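Local atomic coordinates of PrgA (Enterococcus faecalis, PDB entry 6Z9K), a protein that extends from the enterococcal cell wall and provides surface exclusion against unwanted conjugation, here represented by its magnesium-bound CAP domain. Residues Pro20-Asp25 against Lys89-Ser94; Phe49-Glu54 against Ser159-Gln164; Trp63-Leu68 against Gly149-Glu154; Asp108-Ser113 against Gly198-Gly203; Lys169-Met174 against Ile212-Tyr217. All coordinates share one frame; numbering follows the deposited sequence.

Interaction 1: residues Pro20-Asp25 against Lys89-Ser94; sequences PKFSAD and KKLGLS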
# COMPACT_ATOMS: atom_id res chain seq x y z
N PRO A 20 19.46 -0.14 9.32
CA PRO A 20 20.46 -1.17 9.09
C PRO A 20 19.92 -2.57 9.35
O PRO A 20 19.05 -2.73 10.23
CB PRO A 20 21.58 -0.83 10.09
CG PRO A 20 21.35 0.62 10.44
CD PRO A 20 19.83 0.77 10.40
N LYS A 21 20.37 -3.53 8.56
CA LYS A 21 20.02 -4.97 8.66
C LYS A 21 18.61 -5.24 8.20
O LYS A 21 18.18 -6.38 8.29
CB LYS A 21 20.20 -5.51 10.08
CG LYS A 21 21.57 -5.23 10.64
CD LYS A 21 21.76 -5.96 11.93
CE LYS A 21 22.93 -5.45 12.69
NZ LYS A 21 23.12 -6.13 13.99
N PHE A 22 17.97 -4.32 7.50
CA PHE A 22 16.64 -4.60 6.93
C PHE A 22 16.73 -5.62 5.81
O PHE A 22 17.70 -5.62 5.04
CB PHE A 22 15.98 -3.31 6.46
CG PHE A 22 14.52 -3.50 6.10
CD1 PHE A 22 13.58 -3.83 7.07
CD2 PHE A 22 14.06 -3.35 4.80
CE1 PHE A 22 12.24 -3.96 6.76
CE2 PHE A 22 12.72 -3.57 4.48
CZ PHE A 22 11.82 -3.82 5.47
N SER A 23 15.74 -6.51 5.74
CA SER A 23 15.57 -7.50 4.65
C SER A 23 14.12 -7.94 4.66
O SER A 23 13.42 -7.62 5.63
CB SER A 23 16.48 -8.68 4.81
OG SER A 23 16.07 -9.45 5.92
N ALA A 24 13.69 -8.59 3.58
CA ALA A 24 12.29 -9.02 3.43
C ALA A 24 11.97 -10.11 4.46
O ALA A 24 10.79 -10.33 4.71
CB ALA A 24 12.08 -9.49 2.01
N ASP A 25 12.99 -10.67 5.12
CA ASP A 25 12.77 -11.80 6.07
C ASP A 25 13.56 -11.53 7.34
O ASP A 25 14.03 -12.50 7.99
CB ASP A 25 13.14 -13.13 5.39
CG ASP A 25 14.53 -13.20 4.83
OD1 ASP A 25 15.20 -12.15 4.85
OD2 ASP A 25 14.96 -14.33 4.43
N LYS A 89 13.05 -1.81 -4.72
CA LYS A 89 14.23 -1.62 -5.57
C LYS A 89 15.49 -1.70 -4.68
O LYS A 89 16.50 -2.36 -5.09
CB LYS A 89 14.17 -0.29 -6.31
CG LYS A 89 15.33 -0.10 -7.29
CD LYS A 89 15.14 1.10 -8.14
CE LYS A 89 16.12 1.11 -9.30
NZ LYS A 89 16.07 2.42 -10.00
N LYS A 90 15.45 -1.14 -3.48
CA LYS A 90 16.68 -1.18 -2.63
C LYS A 90 16.99 -2.64 -2.29
O LYS A 90 18.18 -2.96 -2.15
CB LYS A 90 16.49 -0.35 -1.37
CG LYS A 90 16.54 1.15 -1.68
CD LYS A 90 16.21 2.02 -0.51
CE LYS A 90 16.39 3.50 -0.83
NZ LYS A 90 16.02 4.32 0.37
N LEU A 91 15.97 -3.48 -2.19
CA LEU A 91 16.13 -4.91 -1.80
C LEU A 91 16.28 -5.80 -3.04
O LEU A 91 16.40 -7.02 -2.87
CB LEU A 91 14.97 -5.36 -0.90
CG LEU A 91 14.87 -4.73 0.48
CD1 LEU A 91 13.69 -5.27 1.26
CD2 LEU A 91 16.15 -4.91 1.29
N GLY A 92 16.38 -5.24 -4.23
CA GLY A 92 16.57 -5.96 -5.50
C GLY A 92 15.40 -6.86 -5.83
O GLY A 92 15.62 -7.96 -6.39
N LEU A 93 14.19 -6.44 -5.47
CA LEU A 93 12.91 -7.14 -5.76
C LEU A 93 12.23 -6.56 -7.00
O LEU A 93 12.45 -5.37 -7.35
CB LEU A 93 12.02 -6.97 -4.54
CG LEU A 93 12.48 -7.64 -3.26
CD1 LEU A 93 11.69 -7.15 -2.09
CD2 LEU A 93 12.34 -9.12 -3.40
N SER A 94 11.37 -7.35 -7.66
CA SER A 94 10.68 -6.89 -8.86
C SER A 94 9.92 -5.62 -8.54
O SER A 94 9.38 -5.49 -7.38
CB SER A 94 9.76 -8.00 -9.39
OG SER A 94 8.85 -8.41 -8.34

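Interaction 2: residues Phe49-Glu54 against Ser159-Gln164; sequences FPTSKE and SKYTLQ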
# COMPACT_ATOMS: atom_id res chain seq x y z
N PHE A 49 5.64 12.48 9.19
CA PHE A 49 5.20 12.57 7.77
C PHE A 49 5.88 13.75 7.10
O PHE A 49 5.63 14.91 7.45
CB PHE A 49 3.69 12.71 7.69
CG PHE A 49 3.17 12.62 6.28
CD1 PHE A 49 3.40 11.50 5.51
CD2 PHE A 49 2.41 13.64 5.75
CE1 PHE A 49 2.92 11.41 4.21
CE2 PHE A 49 1.92 13.54 4.46
CZ PHE A 49 2.18 12.44 3.70
N PRO A 50 6.76 13.50 6.11
CA PRO A 50 7.49 14.57 5.44
C PRO A 50 6.51 15.44 4.65
O PRO A 50 5.75 14.90 3.87
CB PRO A 50 8.47 13.84 4.53
CG PRO A 50 8.54 12.49 5.12
CD PRO A 50 7.15 12.18 5.59
N THR A 51 6.56 16.75 4.88
CA THR A 51 5.56 17.72 4.35
C THR A 51 6.26 18.85 3.56
O THR A 51 7.26 19.39 4.05
CB THR A 51 4.70 18.23 5.51
OG1 THR A 51 5.56 18.85 6.47
CG2 THR A 51 3.90 17.13 6.17
N SER A 52 5.77 19.14 2.36
CA SER A 52 6.18 20.32 1.54
C SER A 52 5.04 21.33 1.54
O SER A 52 4.00 21.03 2.16
CB SER A 52 6.54 19.88 0.15
OG SER A 52 5.37 19.53 -0.58
N LYS A 53 5.19 22.50 0.89
CA LYS A 53 4.07 23.48 0.88
C LYS A 53 2.94 22.91 0.01
O LYS A 53 1.77 23.11 0.37
CB LYS A 53 4.53 24.90 0.52
CG LYS A 53 4.77 25.79 1.74
CD LYS A 53 5.56 27.08 1.51
CE LYS A 53 4.83 28.08 0.64
NZ LYS A 53 5.73 29.17 0.20
N GLU A 54 3.28 22.12 -1.01
CA GLU A 54 2.26 21.38 -1.80
C GLU A 54 1.39 20.53 -0.86
O GLU A 54 0.16 20.49 -1.04
CB GLU A 54 2.95 20.57 -2.90
CG GLU A 54 2.06 19.56 -3.63
CD GLU A 54 0.85 20.11 -4.38
OE1 GLU A 54 0.59 21.34 -4.33
OE2 GLU A 54 0.15 19.28 -5.03
N SER A 159 -9.24 14.38 3.37
CA SER A 159 -8.32 15.19 2.55
C SER A 159 -7.31 14.26 1.91
O SER A 159 -7.01 13.19 2.48
CB SER A 159 -7.63 16.29 3.30
OG SER A 159 -6.55 15.81 4.05
N LYS A 160 -6.81 14.68 0.75
CA LYS A 160 -5.73 14.00 0.02
C LYS A 160 -4.50 13.91 0.94
O LYS A 160 -3.86 12.86 1.01
CB LYS A 160 -5.44 14.83 -1.23
CG LYS A 160 -4.22 14.40 -2.02
CD LYS A 160 -4.13 15.12 -3.31
CE LYS A 160 -3.16 14.44 -4.23
NZ LYS A 160 -3.24 15.05 -5.57
N TYR A 161 -4.23 14.96 1.69
CA TYR A 161 -3.11 14.96 2.67
C TYR A 161 -3.29 13.78 3.63
O TYR A 161 -2.36 13.00 3.84
CB TYR A 161 -3.07 16.29 3.44
CG TYR A 161 -2.08 16.26 4.58
CD1 TYR A 161 -2.44 15.78 5.83
CD2 TYR A 161 -0.77 16.64 4.38
CE1 TYR A 161 -1.52 15.69 6.87
CE2 TYR A 161 0.17 16.57 5.42
CZ TYR A 161 -0.22 16.11 6.66
OH TYR A 161 0.70 16.02 7.69
N THR A 162 -4.46 13.67 4.23
CA THR A 162 -4.77 12.63 5.23
C THR A 162 -4.61 11.24 4.61
O THR A 162 -4.02 10.41 5.28
CB THR A 162 -6.17 12.79 5.81
OG1 THR A 162 -6.07 14.03 6.49
CG2 THR A 162 -6.55 11.66 6.74
N LEU A 163 -5.15 11.00 3.42
CA LEU A 163 -4.95 9.68 2.78
C LEU A 163 -3.46 9.40 2.57
O LEU A 163 -3.03 8.27 2.82
CB LEU A 163 -5.69 9.61 1.46
CG LEU A 163 -7.21 9.66 1.54
CD1 LEU A 163 -7.81 9.85 0.14
CD2 LEU A 163 -7.73 8.42 2.25
N GLN A 164 -2.65 10.36 2.12
CA GLN A 164 -1.22 10.08 1.83
C GLN A 164 -0.50 9.83 3.16
O GLN A 164 0.38 8.96 3.22
CB GLN A 164 -0.55 11.23 1.06
CG GLN A 164 -1.07 11.32 -0.37
CD GLN A 164 -0.33 12.29 -1.26
OE1 GLN A 164 0.53 13.05 -0.82
NE2 GLN A 164 -0.54 12.12 -2.56

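Interaction 3: residues Trp63-Leu68 against Gly149-Glu154; sequences WDIQHL and GYYETE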
# COMPACT_ATOMS: atom_id res chain seq x y z
N TRP A 63 -11.42 14.44 -0.88
CA TRP A 63 -11.76 13.28 -1.73
C TRP A 63 -12.95 12.54 -1.14
O TRP A 63 -12.95 12.25 0.05
CB TRP A 63 -10.54 12.36 -1.83
CG TRP A 63 -9.46 12.88 -2.73
CD1 TRP A 63 -9.26 14.15 -3.17
CD2 TRP A 63 -8.43 12.08 -3.29
NE1 TRP A 63 -8.19 14.18 -4.03
CE2 TRP A 63 -7.66 12.93 -4.10
CE3 TRP A 63 -8.15 10.71 -3.24
CZ2 TRP A 63 -6.55 12.45 -4.80
CZ3 TRP A 63 -7.04 10.25 -3.90
CH2 TRP A 63 -6.27 11.10 -4.69
N ASP A 64 -13.91 12.18 -1.99
CA ASP A 64 -15.08 11.37 -1.58
C ASP A 64 -14.68 9.92 -1.83
O ASP A 64 -14.60 9.58 -2.98
CB ASP A 64 -16.29 11.88 -2.38
CG ASP A 64 -17.61 11.31 -1.93
OD1 ASP A 64 -17.60 10.21 -1.32
OD2 ASP A 64 -18.66 11.99 -2.20
N ILE A 65 -14.39 9.12 -0.80
CA ILE A 65 -13.72 7.78 -0.93
C ILE A 65 -14.61 6.83 -1.75
O ILE A 65 -14.04 5.94 -2.33
CB ILE A 65 -13.32 7.18 0.43
CG1 ILE A 65 -14.52 6.74 1.28
CG2 ILE A 65 -12.44 8.15 1.20
CD1 ILE A 65 -14.16 5.71 2.35
N GLN A 66 -15.93 7.03 -1.81
CA GLN A 66 -16.84 6.20 -2.65
C GLN A 66 -17.25 6.97 -3.92
O GLN A 66 -18.35 6.72 -4.45
CB GLN A 66 -18.09 5.79 -1.87
CG GLN A 66 -17.87 4.73 -0.80
CD GLN A 66 -19.11 4.49 0.04
OE1 GLN A 66 -19.53 3.35 0.24
NE2 GLN A 66 -19.69 5.56 0.56
N HIS A 67 -16.45 7.91 -4.41
CA HIS A 67 -16.80 8.75 -5.59
C HIS A 67 -15.53 9.18 -6.32
O HIS A 67 -15.53 10.23 -7.01
CB HIS A 67 -17.59 9.98 -5.12
CG HIS A 67 -19.00 10.12 -5.61
ND1 HIS A 67 -20.06 10.28 -4.73
CD2 HIS A 67 -19.52 10.19 -6.85
CE1 HIS A 67 -21.18 10.40 -5.42
NE2 HIS A 67 -20.88 10.34 -6.72
N LEU A 68 -14.42 8.47 -6.13
CA LEU A 68 -13.16 9.04 -6.64
C LEU A 68 -13.24 8.98 -8.16
O LEU A 68 -13.70 7.92 -8.68
CB LEU A 68 -11.94 8.25 -6.19
CG LEU A 68 -11.59 8.27 -4.71
CD1 LEU A 68 -10.21 7.63 -4.56
CD2 LEU A 68 -11.62 9.69 -4.12
N GLY A 149 -8.64 1.70 10.34
CA GLY A 149 -8.64 2.64 11.47
C GLY A 149 -7.50 3.65 11.38
O GLY A 149 -7.13 4.23 12.43
N TYR A 150 -7.02 3.90 10.17
CA TYR A 150 -5.94 4.88 9.95
C TYR A 150 -6.53 6.25 9.64
O TYR A 150 -5.76 7.23 9.69
CB TYR A 150 -5.04 4.44 8.80
CG TYR A 150 -4.05 3.40 9.19
CD1 TYR A 150 -4.35 2.05 9.16
CD2 TYR A 150 -2.76 3.76 9.60
CE1 TYR A 150 -3.43 1.11 9.57
CE2 TYR A 150 -1.83 2.82 9.98
CZ TYR A 150 -2.15 1.49 9.96
OH TYR A 150 -1.15 0.68 10.40
N TYR A 151 -7.81 6.35 9.32
CA TYR A 151 -8.48 7.63 8.94
C TYR A 151 -9.99 7.54 9.23
O TYR A 151 -10.45 6.52 9.68
CB TYR A 151 -8.16 8.01 7.49
CG TYR A 151 -8.84 7.16 6.44
CD1 TYR A 151 -8.36 5.91 6.10
CD2 TYR A 151 -9.91 7.63 5.73
CE1 TYR A 151 -8.98 5.10 5.15
CE2 TYR A 151 -10.54 6.85 4.77
CZ TYR A 151 -10.07 5.58 4.46
OH TYR A 151 -10.70 4.79 3.52
N GLU A 152 -10.71 8.66 9.09
CA GLU A 152 -12.18 8.78 9.32
C GLU A 152 -12.82 9.48 8.12
O GLU A 152 -12.17 10.33 7.57
CB GLU A 152 -12.49 9.60 10.58
CG GLU A 152 -12.03 8.95 11.88
CD GLU A 152 -10.56 9.11 12.20
OE1 GLU A 152 -9.87 8.09 12.41
OE2 GLU A 152 -10.10 10.25 12.24
N THR A 153 -14.08 9.13 7.80
CA THR A 153 -14.88 9.72 6.69
C THR A 153 -15.92 10.68 7.29
O THR A 153 -16.67 10.21 8.15
CB THR A 153 -15.59 8.62 5.89
OG1 THR A 153 -16.25 7.67 6.74
CG2 THR A 153 -14.61 7.86 5.01
N GLU A 154 -15.87 11.97 6.94
CA GLU A 154 -16.93 12.97 7.29
C GLU A 154 -17.77 13.13 6.03
O GLU A 154 -17.25 13.72 5.06
CB GLU A 154 -16.36 14.31 7.71
CG GLU A 154 -17.42 15.41 7.77
CD GLU A 154 -17.18 16.52 8.78
OE1 GLU A 154 -16.17 16.45 9.52
OE2 GLU A 154 -18.01 17.46 8.84

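Interaction 4: residues Asp108-Ser113 against Gly198-Gly203; sequences DIAKYS and GVSLSG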
# COMPACT_ATOMS: atom_id res chain seq x y z
N ASP A 108 -12.97 -3.22 -7.16
CA ASP A 108 -13.97 -4.30 -7.04
C ASP A 108 -13.87 -4.94 -5.64
O ASP A 108 -14.94 -5.18 -5.00
CB ASP A 108 -13.89 -5.27 -8.19
CG ASP A 108 -14.47 -4.77 -9.49
OD1 ASP A 108 -15.08 -3.65 -9.49
OD2 ASP A 108 -14.27 -5.47 -10.49
N ILE A 109 -12.66 -5.20 -5.17
CA ILE A 109 -12.51 -5.78 -3.80
C ILE A 109 -13.17 -4.82 -2.81
O ILE A 109 -13.87 -5.24 -1.92
CB ILE A 109 -11.06 -6.13 -3.48
CG1 ILE A 109 -10.54 -7.31 -4.33
CG2 ILE A 109 -10.87 -6.35 -1.96
CD1 ILE A 109 -9.09 -7.64 -4.18
N ALA A 110 -12.90 -3.53 -2.94
CA ALA A 110 -13.38 -2.52 -1.98
C ALA A 110 -14.91 -2.50 -2.01
O ALA A 110 -15.55 -2.59 -0.90
CB ALA A 110 -12.72 -1.18 -2.31
N LYS A 111 -15.50 -2.45 -3.19
CA LYS A 111 -16.97 -2.41 -3.38
C LYS A 111 -17.64 -3.64 -2.75
O LYS A 111 -18.69 -3.51 -2.09
CB LYS A 111 -17.26 -2.41 -4.89
CG LYS A 111 -18.71 -2.24 -5.23
CD LYS A 111 -18.91 -1.92 -6.69
CE LYS A 111 -18.59 -3.04 -7.65
NZ LYS A 111 -19.45 -2.90 -8.84
N TYR A 112 -17.04 -4.81 -2.89
CA TYR A 112 -17.64 -6.07 -2.44
C TYR A 112 -17.35 -6.33 -0.96
O TYR A 112 -17.97 -7.25 -0.42
CB TYR A 112 -17.15 -7.22 -3.32
CG TYR A 112 -17.62 -7.17 -4.75
CD1 TYR A 112 -18.72 -6.40 -5.15
CD2 TYR A 112 -17.02 -7.96 -5.71
CE1 TYR A 112 -19.17 -6.41 -6.46
CE2 TYR A 112 -17.44 -7.98 -7.02
CZ TYR A 112 -18.55 -7.22 -7.39
OH TYR A 112 -18.98 -7.27 -8.69
N SER A 113 -16.39 -5.62 -0.36
CA SER A 113 -15.99 -5.88 1.04
C SER A 113 -17.03 -5.31 2.03
O SER A 113 -17.40 -4.14 1.89
CB SER A 113 -14.61 -5.36 1.35
OG SER A 113 -13.64 -6.15 0.68
N GLY A 198 -2.67 -2.13 -6.88
CA GLY A 198 -3.78 -1.18 -6.90
C GLY A 198 -4.15 -0.85 -5.46
O GLY A 198 -4.15 -1.79 -4.64
N VAL A 199 -4.57 0.37 -5.18
CA VAL A 199 -5.02 0.79 -3.83
C VAL A 199 -6.47 1.22 -3.90
O VAL A 199 -6.81 2.06 -4.73
CB VAL A 199 -4.15 1.92 -3.25
CG1 VAL A 199 -4.61 2.31 -1.86
CG2 VAL A 199 -2.67 1.52 -3.26
N SER A 200 -7.29 0.70 -3.02
CA SER A 200 -8.67 1.17 -2.92
C SER A 200 -9.00 1.48 -1.46
O SER A 200 -8.22 1.20 -0.55
CB SER A 200 -9.60 0.15 -3.49
OG SER A 200 -9.37 -1.11 -2.86
N LEU A 201 -10.20 2.01 -1.29
CA LEU A 201 -10.69 2.53 0.00
C LEU A 201 -12.14 2.06 0.15
O LEU A 201 -12.85 1.99 -0.86
CB LEU A 201 -10.69 4.06 -0.02
CG LEU A 201 -9.37 4.75 -0.34
CD1 LEU A 201 -9.60 6.27 -0.48
CD2 LEU A 201 -8.33 4.43 0.69
N SER A 202 -12.58 1.78 1.37
CA SER A 202 -14.00 1.43 1.58
C SER A 202 -14.44 1.94 2.95
O SER A 202 -13.59 2.14 3.84
CB SER A 202 -14.26 -0.04 1.40
OG SER A 202 -13.68 -0.85 2.40
N GLY A 203 -15.76 2.05 3.08
CA GLY A 203 -16.30 2.50 4.36
C GLY A 203 -17.64 3.17 4.14
O GLY A 203 -17.80 3.82 3.11
O HOH W 1 -15.44 -2.60 3.38

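Interaction 5: residues Lys169-Met174 against Ile212-Tyr217; sequences KMLVNM and IHIISY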
# COMPACT_ATOMS: atom_id res chain seq x y z
N LYS A 169 1.96 5.74 6.84
CA LYS A 169 1.98 5.21 8.23
C LYS A 169 1.67 3.72 8.15
O LYS A 169 2.32 2.93 8.83
CB LYS A 169 0.98 5.95 9.13
CG LYS A 169 1.12 5.55 10.59
CD LYS A 169 0.27 6.42 11.48
CE LYS A 169 0.02 5.79 12.83
NZ LYS A 169 -1.11 6.46 13.55
N MET A 170 0.67 3.35 7.35
CA MET A 170 0.32 1.93 7.15
C MET A 170 1.51 1.14 6.60
O MET A 170 1.82 0.07 7.13
CB MET A 170 -0.90 1.81 6.22
CG MET A 170 -1.25 0.41 5.88
SD MET A 170 -2.54 0.38 4.63
CE MET A 170 -2.86 2.13 4.50
N LEU A 171 2.21 1.65 5.59
CA LEU A 171 3.37 0.90 5.06
C LEU A 171 4.45 0.80 6.12
O LEU A 171 5.07 -0.25 6.21
CB LEU A 171 3.89 1.60 3.79
CG LEU A 171 2.97 1.53 2.57
CD1 LEU A 171 3.49 2.41 1.44
CD2 LEU A 171 2.76 0.10 2.12
N VAL A 172 4.71 1.88 6.86
CA VAL A 172 5.77 1.89 7.91
C VAL A 172 5.42 0.80 8.91
O VAL A 172 6.32 0.05 9.33
CB VAL A 172 5.91 3.28 8.53
CG1 VAL A 172 6.65 3.30 9.83
CG2 VAL A 172 6.52 4.25 7.53
N ASN A 173 4.17 0.74 9.30
CA ASN A 173 3.73 -0.22 10.34
C ASN A 173 3.82 -1.65 9.82
O ASN A 173 4.19 -2.54 10.64
CB ASN A 173 2.33 0.13 10.83
CG ASN A 173 2.33 1.30 11.79
OD1 ASN A 173 3.37 1.74 12.29
ND2 ASN A 173 1.11 1.80 12.03
N MET A 174 3.55 -1.87 8.55
CA MET A 174 3.61 -3.21 7.98
C MET A 174 5.06 -3.63 7.76
O MET A 174 5.36 -4.79 7.96
CB MET A 174 2.83 -3.29 6.68
CG MET A 174 1.33 -3.25 6.95
SD MET A 174 0.39 -3.28 5.39
CE MET A 174 -1.25 -3.52 6.05
N ILE A 212 -8.15 0.92 4.04
CA ILE A 212 -7.23 1.00 2.88
C ILE A 212 -6.94 -0.43 2.45
O ILE A 212 -6.43 -1.22 3.25
CB ILE A 212 -5.93 1.69 3.28
CG1 ILE A 212 -6.20 3.07 3.90
CG2 ILE A 212 -5.01 1.72 2.05
CD1 ILE A 212 -4.99 3.71 4.58
N HIS A 213 -7.20 -0.72 1.18
CA HIS A 213 -6.95 -2.05 0.58
C HIS A 213 -5.75 -1.94 -0.37
O HIS A 213 -5.87 -1.27 -1.39
CB HIS A 213 -8.19 -2.54 -0.23
CG HIS A 213 -9.50 -2.53 0.50
ND1 HIS A 213 -10.10 -3.71 0.95
CD2 HIS A 213 -10.38 -1.54 0.79
CE1 HIS A 213 -11.26 -3.40 1.54
NE2 HIS A 213 -11.45 -2.09 1.44
N ILE A 214 -4.64 -2.56 -0.01
CA ILE A 214 -3.48 -2.67 -0.91
C ILE A 214 -3.54 -4.04 -1.57
O ILE A 214 -3.42 -5.05 -0.91
CB ILE A 214 -2.16 -2.40 -0.16
CG1 ILE A 214 -2.14 -0.99 0.43
CG2 ILE A 214 -0.98 -2.66 -1.12
CD1 ILE A 214 -0.82 -0.58 1.13
N ILE A 215 -3.80 -4.04 -2.87
CA ILE A 215 -3.99 -5.24 -3.71
C ILE A 215 -2.74 -5.42 -4.59
O ILE A 215 -2.37 -4.49 -5.28
CB ILE A 215 -5.30 -5.13 -4.52
CG1 ILE A 215 -6.50 -4.81 -3.61
CG2 ILE A 215 -5.45 -6.42 -5.30
CD1 ILE A 215 -6.66 -5.68 -2.43
N SER A 216 -2.05 -6.54 -4.47
CA SER A 216 -0.80 -6.73 -5.27
C SER A 216 -0.63 -8.19 -5.63
O SER A 216 -1.17 -9.08 -4.96
CB SER A 216 0.38 -6.17 -4.54
OG SER A 216 0.56 -6.79 -3.28
N TYR A 217 0.05 -8.46 -6.74
CA TYR A 217 0.12 -9.82 -7.30
C TYR A 217 1.14 -9.82 -8.44
O TYR A 217 1.57 -8.72 -8.91
CB TYR A 217 -1.27 -10.24 -7.85
CG TYR A 217 -1.85 -9.22 -8.80
CD1 TYR A 217 -1.53 -9.18 -10.16
CD2 TYR A 217 -2.73 -8.24 -8.31
CE1 TYR A 217 -2.02 -8.19 -11.00
CE2 TYR A 217 -3.19 -7.22 -9.14
CZ TYR A 217 -2.88 -7.22 -10.49
OH TYR A 217 -3.34 -6.26 -11.36

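Interaction 1: residues Pro20-Asp25 against Lys89-Ser94
Leu91 brings its CD1 methyl obliquely against the CD2-CE2 part of the Phe22 ring, 3.8 Å from CE2, and the two side chains cross at about a right angle. The other branch, CD2, turns toward the backbone and lies 4.3 Å from Ser23 CA, so the leucine fork spans the chain where Phe22 passes into Ser23. Beyond it, CD1 also comes within 4.1 Å of Ala24 N. Phe22 gets there because its CG stands anti to the backbone nitrogen (chi1 -169°), and its ring is held further by Val87 and by an edge-to-face pairing with Phe176. Leu91 is the first residue beyond helix 70-90, whose end is a Schellman motif: Gly92, with positive phi, is the C-prime residue, Gly92 N bonds Lys89 O at 3.0 Å, and Leu93 N reaches back to Arg88 O. The loop leading to helix 26-29 thus lies across a helix C-terminus at the surface of the CAP domain. Farther out, Ala24 packs on Leu190.

Interaction 2: residues Phe49-Glu54 against Ser159-Gln164
Phe49 and Tyr161 form an offset edge-to-face pair, the phenylalanine edge directed at the tyrosine face, with ring centroids 5.3 Å apart and planes at 84°. The pair packs the loop before helix 53-57 onto the first turns of helix 160-176, at the surface of the domain. This is the close-packed part: Phe49 CE2 lies 3.6 Å from Tyr161 CE2, and Tyr161 OH sits near the plane of the phenylalanine ring, 3.5 Å from CD2. Both rings extend from a CG placed anti to its own backbone nitrogen (chi1 -172° for Phe49 and 172° for Tyr161). Thr51 adds its methyl CG2 at the edge of the tyrosine ring, 3.7 Å from Tyr161 OH, and Lys59 makes a cation-pi contact with the same ring. One helical turn on, Phe49 CE1 approaches Gln164 O at 3.7 Å, an oxygen that accepts a hydrogen bond from Tyr79. The contact is looser on its exposed side, where Lys53 and Glu54 begin helix 53-57 and Glu54 OE2 remains 5.4 Å from Lys160 NZ. Aromatic edge-to-face and methyl contacts therefore join the two segments, while the charge of Lys160 is met elsewhere, by Glu75.

Interaction 3: residues Trp63-Leu68 against Gly149-Glu154
Ile65 extends toward Thr153 and Tyr151 from a turn that follows strand 62-64. From CB the side chain divides. The CG2 branch, anti to the carbonyl carbon, lies obliquely to the Tyr151 ring, 4.2 Å from CE2, and also packs on Leu201. The CG1 branch runs between the backbone nitrogen and the carbonyl carbon (chi1 70°) and is 3.9 Å from Thr153 CG2. At its tip, CD1 presses closer to that methyl, at 3.4 Å, a tight methyl-methyl approach, and also reaches Tyr151 OH at 3.8 Å. Ile65 and Thr153 cross at about a right angle, whereas Ile65 and Tyr151 point at each other from opposing sides. The turn is a type I beta turn from Asp64 to His67, closed by His67 N to Asp64 O at 2.9 Å. It follows strand 62-64, which pairs antiparallel with 157-159; segment 149-154 belongs to the loop between strands 144-148 and 157-159. The contact thus joins the turn after strand 62-64 to the loop leaving strand 144-148 of the three-stranded sheet. Most of the touching atoms are carbons, and the two buried hydroxyls have partners elsewhere: Tyr151 OH bonds Lys211 O, and Thr153 OG1 bonds Glu204 O. Pro210 touches both Tyr151 and Thr153, and Val158 touches Ile65 and Tyr151.

Interaction 4: residues Asp108-Ser113 against Gly198-Gly203
Ala110 packs against Ser200, Leu201 and Ser202, laying helix 100-112 on edge strand 196-202 of the three-stranded antiparallel sheet in the CAP domain. The local axes are nearly aligned, 17° between their N-to-C directions, and approach to 7.4 Å. Van der Waals contact centres on the alanine methyl: Ala110 CB is 3.4 Å from Ser200 OG and 3.5 Å from Leu201 O, while Ser202 CB lies 3.7 Å from Ala110 O. With only a methyl on the helix side, the helix backbone comes close to the strand, Ala110 and Ser202 having CA atoms 5.4 Å apart. The polar tips are satisfied separately. Ser200 OG bonds the helix carbonyl Ala106 O, and Ser202 OG pairs with His213 NE2 on the neighbouring strand. At the end of the helix, Ser113 OG donates back to Ile109 O from above the carbonyl plane, 41° out of it. A water links the segments, bonding Ser202 OG at 2.7 Å and donating a weak bond to Ser113 O at 2.9 Å.

Interaction 5: residues Lys169-Met174 against Ile212-Tyr217
Segment 169-174 of helix 160-176 crosses segment 212-217 of strand 211-217 at -63°, with local axes 11.4 Å apart at closest approach, a separation bridged by long side chains. Met170 meets Ile212 through its sulfur. The methionine is extended through its first two torsions, with CG anti to the backbone nitrogen (chi1 176°), which carries SD to 3.8 Å from Ile212 CG2; the modelled position of the terminal methyl is doubtful, since it stands too close to the isoleucine. The same sulfur also lies 4.0 Å from Ile214 CD1, so it rests against two residues that project from the same face of the strand. Leu171 completes the layer: its CD2 branch meets Ile214 CD1 at 3.8 Å, the two side chains meeting at a slant. Tyr150 packs on Met170 from a loop, and Val199 and Leu197 of strand 196-202 touch Ile212 and Ile214, extending the apolar layer across the sheet. Between these isoleucines, His213 points to the opposite face, where its ND1 bonds Glu144 and helix 100-112 lies alongside. Helices on both faces of a central antiparallel sheet make the alpha-beta-alpha sandwich of the CAP fold, with the magnesium ion about 8 Å from the Met170 side chain.

In the fold
Interactions 4 and 5 build on adjoining strands, 196-202 and 211-217, and are joined by a probable hydrogen bond between Ser200 O and His213 N at 2.8 Å. Interaction 3, its centre 11 Å from that of interaction 4, touches both: Tyr151 OH is 3.6 Å from Leu201 CB, and Tyr151 CE1 is 3.7 Å from Ile212 CG1. Interaction 2 shares helix 160-176 with interaction 5 and meets interaction 3 where Leu163 CD1 lies 3.5 Å from Trp63 CE3. The magnesium ion lies about 12 Å from the Ser202 side chain and about 13 Å from that of Tyr151. Interaction 1 stands apart, its centre 32 Å from the centre of interaction 3, although the Phe22 side chain is about 11 Å from that of the magnesium ligand His185.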